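Side-chain contacts in gala protein type 1, 3 or 4 (Legionella pneumophila subsp. pneumophila, PDB 4XA9), which probably binds small GTPases and may stimulate their GTPase activity through a leucine-rich repeat scaffold: residues 7-12 against 20-25; 70-75 against 85-90. All blocks are in the same frame, centred on the assembly; numbering follows the deposited sequence. Where two conformers were deposited one is given.

Interaction 1: residues 7-12 against 20-25; sequences SDLEKG and LSLSFL
Leu9 on helix 6-12 meets Leu20 of strand 19-21 and Leu22 just after it at the N-terminal end of a leucine-rich repeat solenoid, where the helix packs against the start of the repeat sheet. Leu9 runs obliquely to both leucines and touches them with one methyl: CD2 lies 3.8 Å from Leu20 CD2 and 4.0 Å from Leu22 CD1. The two partners divide the work of their branches. In Leu20 a chi1 of -180° swings CG anti to the backbone N, and from there chi2 (55°) sends CD2 to Leu9 and CD1 to the backbone of the helix, 3.4 Å from Leu9 O. In Leu22 the other methyl, CD2, rests against the carbonyl of Asp8, 3.7 Å from its O. Phe38 and Leu35 of helix 32-41 extend this apolar cluster, Phe38 touching Leu9 and Leu35 touching both Leu20 and Leu22.

Farther along the loop, Leu25 and Asp8 reach toward each other from opposite directions, and Leu25 CD1 ends 4.0 Å from Asp8 CG. The acid thus offers the flank of its CB-CG bond to a methyl, in plain van der Waals contact.

The C-terminal end of 7-12 is joined to the strand through its backbone. The two chains come close here: Gly12 CA sits 3.3 Å from Ser21 O in a CA-H...O contact. Leu20 CA makes a second such contact, directed at Gly12 O. That same oxygen accepts the one hydrogen bond between the segments: Ser21 N donates to Gly12 O at 2.9 Å, with an N-H...O angle of 165°.

Interaction 2: residues 70-75 against 85-90; sequences SSLNIS and QWLSED
Leu87 of helix 80-87 points its two methyls at two different residues of strand 71-73 and the loop that follows. Its CD2 meets Leu72 CD2 at 3.9 Å, the two side chains crossing at about a right angle and meeting methyl to methyl. Its CD1 takes the neighbouring place opposite Ile74, 4.2 Å from CG2, the branch methyl rather than the longer CG1-CD1 arm. Both strand-side residues have a first torsion that sets a chain carbon anti to the backbone N: CG in Leu72 (chi1 172°) and CG1 in Ile74 (chi1 -162°). In Ile74 this leaves CG2 between the backbone N and the carbonyl carbon.

Around this first shell lie the adjoining turns of the solenoid. Phe63 of helix 57-63, Leu48 of strand 47-49 and Leu96 of strand 95-97 touch Leu72, while Val60 and Val98 touch Leu87. The contact joins the first two elements of the beta-alpha-beta unit strand 71-73, helix 80-87, strand 95-97.

Turns follow both segments. After Leu87 the chain bends in a type I turn, with Asp90 N donating to Leu87 O at 3.0 Å; the Asp90 carboxylate in turn accepts, OD1 from Asn65 N and OD2 from His92 N and Ile93 N. At the end of the strand, Asn73 opens an Asx turn: its OD1 accepts Ser75 N at 3.0 Å, nearly along the C=O axis, and Ser75 OG at 2.8 Å on a lone pair. This double grip holds the amide's rotation and shapes the chain just past Ile74, whose O accepts from Asn77 and Asn101.

Across the contact the chemistry is wholly aliphatic, implying that strand and helix are held here by van der Waals fit, while polar groups of both segments bond within the turns and to neighbouring repeats.

Both contacts join a helix to a strand of the same sheet, 7-12 with 20-25 at the N-terminal end and 70-75 with 85-90 deeper in the solenoid. Their centres are 19 Å apart and their nearest atoms about 7 Å, so they do not touch. Strand 47-49 stands between strands 19-21 and 71-73, and its Leu48 touches both Leu20 and Leu72, giving the two contacts a shared apolar neighbour. They come in series along the chain. The centre of interaction 1 lies farther from the chain centre, about 23 Å against about 12 Å for interaction 2, in keeping with its terminal place and only partial burial.

Interaction 1: residues 7-12 against 20-25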
loop_
_atom_site.group_PDB
_atom_site.type_symbol
_atom_site.label_atom_id
_atom_site.label_comp_id
_atom_site.label_asym_id
_atom_site.label_seq_id
_atom_site.Cartn_x
_atom_site.Cartn_y
_atom_site.Cartn_z
ATOM N N SER A 7 10.720 23.162 -16.737
ATOM C CA SER A 7 10.845 23.402 -15.304
ATOM C C SER A 7 10.620 22.119 -14.501
ATOM O O SER A 7 11.350 21.845 -13.549
ATOM C CB SER A 7 9.857 24.484 -14.860
ATOM O OG SER A 7 9.979 24.758 -13.477
ATOM N N ASP A 8 9.609 21.341 -14.885
ATOM C CA ASP A 8 9.366 20.031 -14.274
ATOM C C ASP A 8 10.596 19.142 -14.384
ATOM O O ASP A 8 11.029 18.536 -13.411
ATOM C CB ASP A 8 8.185 19.314 -14.938
ATOM C CG ASP A 8 6.857 19.997 -14.687
ATOM O OD1 ASP A 8 6.700 20.649 -13.633
ATOM O OD2 ASP A 8 5.962 19.865 -15.551
ATOM N N LEU A 9 11.157 19.076 -15.587
ATOM C CA LEU A 9 12.300 18.218 -15.852
ATOM C C LEU A 9 13.531 18.587 -15.019
ATOM O O LEU A 9 14.199 17.706 -14.481
ATOM C CB LEU A 9 12.636 18.254 -17.346
ATOM C CG LEU A 9 11.627 17.495 -18.209
ATOM C CD1 LEU A 9 11.730 17.889 -19.675
ATOM C CD2 LEU A 9 11.837 15.989 -18.052
ATOM N N GLU A 10 13.836 19.874 -14.895
ATOM C CA GLU A 10 15.039 20.245 -14.158
ATOM C C GLU A 10 14.838 20.154 -12.648
ATOM O O GLU A 10 15.777 19.858 -11.915
ATOM C CB GLU A 10 15.517 21.644 -14.552
ATOM C CG GLU A 10 16.877 21.632 -15.268
ATOM C CD GLU A 10 18.056 21.498 -14.310
ATOM O OE1 GLU A 10 18.063 22.200 -13.277
ATOM O OE2 GLU A 10 18.973 20.692 -14.590
ATOM N N LYS A 11 13.620 20.387 -12.173
ATOM C CA LYS A 11 13.351 20.197 -10.750
ATOM C C LYS A 11 13.338 18.710 -10.392
ATOM O O LYS A 11 13.706 18.322 -9.285
ATOM C CB LYS A 11 12.035 20.867 -10.356
ATOM C CG LYS A 11 12.084 22.381 -10.510
ATOM C CD LYS A 11 10.745 23.029 -10.232
ATOM C CE LYS A 11 10.903 24.530 -10.071
ATOM N NZ LYS A 11 9.695 25.145 -9.458
ATOM N N GLY A 12 12.940 17.874 -11.342
ATOM C CA GLY A 12 12.902 16.439 -11.113
ATOM C C GLY A 12 14.250 15.772 -11.305
ATOM O O GLY A 12 14.452 14.621 -10.916
ATOM N N LEU A 20 15.702 10.924 -12.505
ATOM C CA LEU A 20 14.666 11.882 -12.878
ATOM C C LEU A 20 13.339 11.451 -12.275
ATOM O O LEU A 20 12.852 10.363 -12.572
ATOM C CB LEU A 20 14.550 12.002 -14.404
ATOM C CG LEU A 20 13.510 12.975 -14.978
ATOM C CD1 LEU A 20 13.691 14.393 -14.426
ATOM C CD2 LEU A 20 13.569 12.982 -16.515
ATOM N N SER A 21 12.748 12.307 -11.443
ATOM C CA SER A 21 11.482 11.985 -10.794
ATOM C C SER A 21 10.382 12.948 -11.208
ATOM O O SER A 21 10.505 14.162 -11.022
ATOM C CB SER A 21 11.639 11.996 -9.272
ATOM O OG SER A 21 12.622 11.058 -8.868
ATOM N N LEU A 22 9.307 12.388 -11.759
ATOM C CA LEU A 22 8.213 13.167 -12.334
ATOM C C LEU A 22 6.857 12.605 -11.896
ATOM O O LEU A 22 5.919 12.519 -12.683
ATOM C CB LEU A 22 8.311 13.178 -13.858
ATOM C CG LEU A 22 9.572 13.771 -14.501
ATOM C CD1 LEU A 22 9.631 13.404 -15.978
ATOM C CD2 LEU A 22 9.606 15.296 -14.328
ATOM N N SER A 23 6.765 12.216 -10.633
ATOM C CA SER A 23 5.527 11.644 -10.117
ATOM C C SER A 23 4.488 12.725 -9.832
ATOM O O SER A 23 4.827 13.875 -9.556
ATOM C CB SER A 23 5.792 10.822 -8.851
ATOM O OG SER A 23 6.255 11.646 -7.800
ATOM N N PHE A 24 3.217 12.343 -9.933
ATOM C CA PHE A 24 2.083 13.222 -9.624
ATOM C C PHE A 24 2.036 14.513 -10.449
ATOM O O PHE A 24 1.749 15.586 -9.913
ATOM C CB PHE A 24 2.069 13.586 -8.126
ATOM C CG PHE A 24 1.752 12.427 -7.213
ATOM C CD1 PHE A 24 0.439 12.033 -7.002
ATOM C CD2 PHE A 24 2.759 11.752 -6.543
ATOM C CE1 PHE A 24 0.140 10.967 -6.158
ATOM C CE2 PHE A 24 2.465 10.687 -5.696
ATOM C CZ PHE A 24 1.154 10.300 -5.506
ATOM N N LEU A 25 2.288 14.410 -11.752
ATOM C CA LEU A 25 2.264 15.586 -12.617
ATOM C C LEU A 25 1.171 15.476 -13.678
ATOM O O LEU A 25 1.097 16.306 -14.579
ATOM C CB LEU A 25 3.631 15.792 -13.289
ATOM C CG LEU A 25 4.789 16.176 -12.365
ATOM C CD1 LEU A 25 6.086 16.335 -13.148
ATOM C CD2 LEU A 25 4.464 17.458 -11.611
#

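Interaction 2: residues 70-75 against 85-90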
loop_
_atom_site.group_PDB
_atom_site.type_symbol
_atom_site.label_atom_id
_atom_site.label_comp_id
_atom_site.label_asym_id
_atom_site.label_seq_id
_atom_site.Cartn_x
_atom_site.Cartn_y
_atom_site.Cartn_z
ATOM N N SER A 70 17.479 2.050 -17.189
ATOM C CA SER A 70 17.498 0.627 -16.840
ATOM C C SER A 70 16.637 0.344 -15.626
ATOM O O SER A 70 16.313 -0.806 -15.329
ATOM C CB SER A 70 18.922 0.157 -16.561
ATOM O OG SER A 70 19.390 0.712 -15.347
ATOM N N SER A 71 16.288 1.405 -14.911
ATOM C CA SER A 71 15.416 1.288 -13.756
ATOM C C SER A 71 14.231 2.209 -13.959
ATOM O O SER A 71 14.392 3.430 -14.014
ATOM C CB SER A 71 16.164 1.638 -12.465
ATOM O OG SER A 71 15.314 1.503 -11.345
ATOM N N LEU A 72 13.050 1.618 -14.095
ATOM C CA LEU A 72 11.857 2.382 -14.425
ATOM C C LEU A 72 10.743 2.128 -13.424
ATOM O O LEU A 72 10.329 0.986 -13.209
ATOM C CB LEU A 72 11.364 2.041 -15.842
ATOM C CG LEU A 72 9.999 2.661 -16.171
ATOM C CD1 LEU A 72 10.098 4.186 -16.252
ATOM C CD2 LEU A 72 9.396 2.083 -17.452
ATOM N N ASN A 73 10.272 3.201 -12.799
ATOM C CA ASN A 73 9.062 3.158 -11.987
ATOM C C ASN A 73 7.926 3.822 -12.752
ATOM O O ASN A 73 7.899 5.045 -12.890
ATOM C CB ASN A 73 9.271 3.860 -10.639
ATOM C CG ASN A 73 8.043 3.784 -9.726
ATOM O OD1 ASN A 73 6.958 3.356 -10.131
ATOM N ND2 ASN A 73 8.213 4.221 -8.488
ATOM N N ILE A 74 6.992 3.018 -13.249
ATOM C CA ILE A 74 5.832 3.574 -13.927
ATOM C C ILE A 74 4.552 3.072 -13.248
ATOM O O ILE A 74 3.498 2.929 -13.872
ATOM C CB ILE A 74 5.861 3.237 -15.450
ATOM C CG1 ILE A 74 4.909 4.162 -16.228
ATOM C CG2 ILE A 74 5.623 1.743 -15.702
ATOM C CD1 ILE A 74 5.067 4.091 -17.736
ATOM N N SER A 75 4.647 2.839 -11.942
ATOM C CA SER A 75 3.489 2.404 -11.169
ATOM C C SER A 75 2.417 3.493 -11.137
ATOM O O SER A 75 2.700 4.653 -11.393
ATOM C CB SER A 75 3.892 2.012 -9.739
ATOM O OG SER A 75 4.425 3.106 -9.008
ATOM N N GLN A 85 3.105 -5.461 -22.279
ATOM C CA GLN A 85 3.619 -6.221 -23.412
ATOM C C GLN A 85 4.764 -5.470 -24.093
ATOM O O GLN A 85 5.780 -6.059 -24.468
ATOM C CB GLN A 85 2.497 -6.515 -24.411
ATOM C CG GLN A 85 1.511 -7.568 -23.924
ATOM C CD GLN A 85 0.321 -7.730 -24.850
ATOM O OE1 GLN A 85 0.353 -7.296 -26.004
ATOM N NE2 GLN A 85 -0.743 -8.345 -24.345
ATOM N N TRP A 86 4.582 -4.176 -24.229
ATOM C CA TRP A 86 5.550 -3.323 -24.859
ATOM C C TRP A 86 6.818 -3.129 -24.063
ATOM O O TRP A 86 7.875 -3.191 -24.578
ATOM C CB TRP A 86 4.926 -2.041 -25.436
ATOM C CG TRP A 86 4.563 -2.426 -26.787
ATOM C CD1 TRP A 86 3.431 -3.055 -27.162
ATOM C CD2 TRP A 86 5.432 -2.426 -27.934
ATOM N NE1 TRP A 86 3.512 -3.400 -28.466
ATOM C CE2 TRP A 86 4.715 -3.006 -28.982
ATOM C CE3 TRP A 86 6.725 -1.942 -28.177
ATOM C CZ2 TRP A 86 5.249 -3.145 -30.277
ATOM C CZ3 TRP A 86 7.255 -2.055 -29.464
ATOM C CH2 TRP A 86 6.525 -2.668 -30.494
ATOM N N LEU A 87 6.656 -2.899 -22.787
ATOM C CA LEU A 87 7.796 -2.789 -21.891
ATOM C C LEU A 87 8.666 -4.042 -21.970
ATOM O O LEU A 87 9.880 -3.976 -21.781
ATOM C CB LEU A 87 7.331 -2.561 -20.451
ATOM C CG LEU A 87 6.861 -1.146 -20.113
ATOM C CD1 LEU A 87 6.323 -1.082 -18.682
ATOM C CD2 LEU A 87 8.003 -0.168 -20.296
ATOM N N SER A 88 8.050 -5.186 -22.266
ATOM C CA SER A 88 8.798 -6.440 -22.296
ATOM C C SER A 88 9.765 -6.452 -23.472
ATOM O O SER A 88 10.662 -7.295 -23.537
ATOM C CB SER A 88 7.857 -7.647 -22.370
ATOM O OG SER A 88 7.259 -7.765 -23.649
ATOM N N GLU A 89 9.588 -5.502 -24.390
ATOM C CA GLU A 89 10.446 -5.385 -25.561
ATOM C C GLU A 89 11.621 -4.440 -25.320
ATOM O O GLU A 89 12.496 -4.294 -26.182
ATOM C CB GLU A 89 9.642 -4.891 -26.768
ATOM C CG GLU A 89 8.348 -5.650 -27.037
ATOM C CD GLU A 89 8.582 -7.082 -27.471
ATOM O OE1 GLU A 89 9.708 -7.397 -27.909
ATOM O OE2 GLU A 89 7.635 -7.893 -27.372
ATOM N N ASP A 90 11.646 -3.783 -24.163
ATOM C CA ASP A 90 12.709 -2.820 -23.920
ATOM C C ASP A 90 14.027 -3.513 -23.659
ATOM O O ASP A 90 14.093 -4.500 -22.926
ATOM C CB ASP A 90 12.384 -1.891 -22.757
ATOM C CG ASP A 90 13.384 -0.754 -22.647
ATOM O OD1 ASP A 90 13.184 0.292 -23.306
ATOM O OD2 ASP A 90 14.379 -0.908 -21.914
#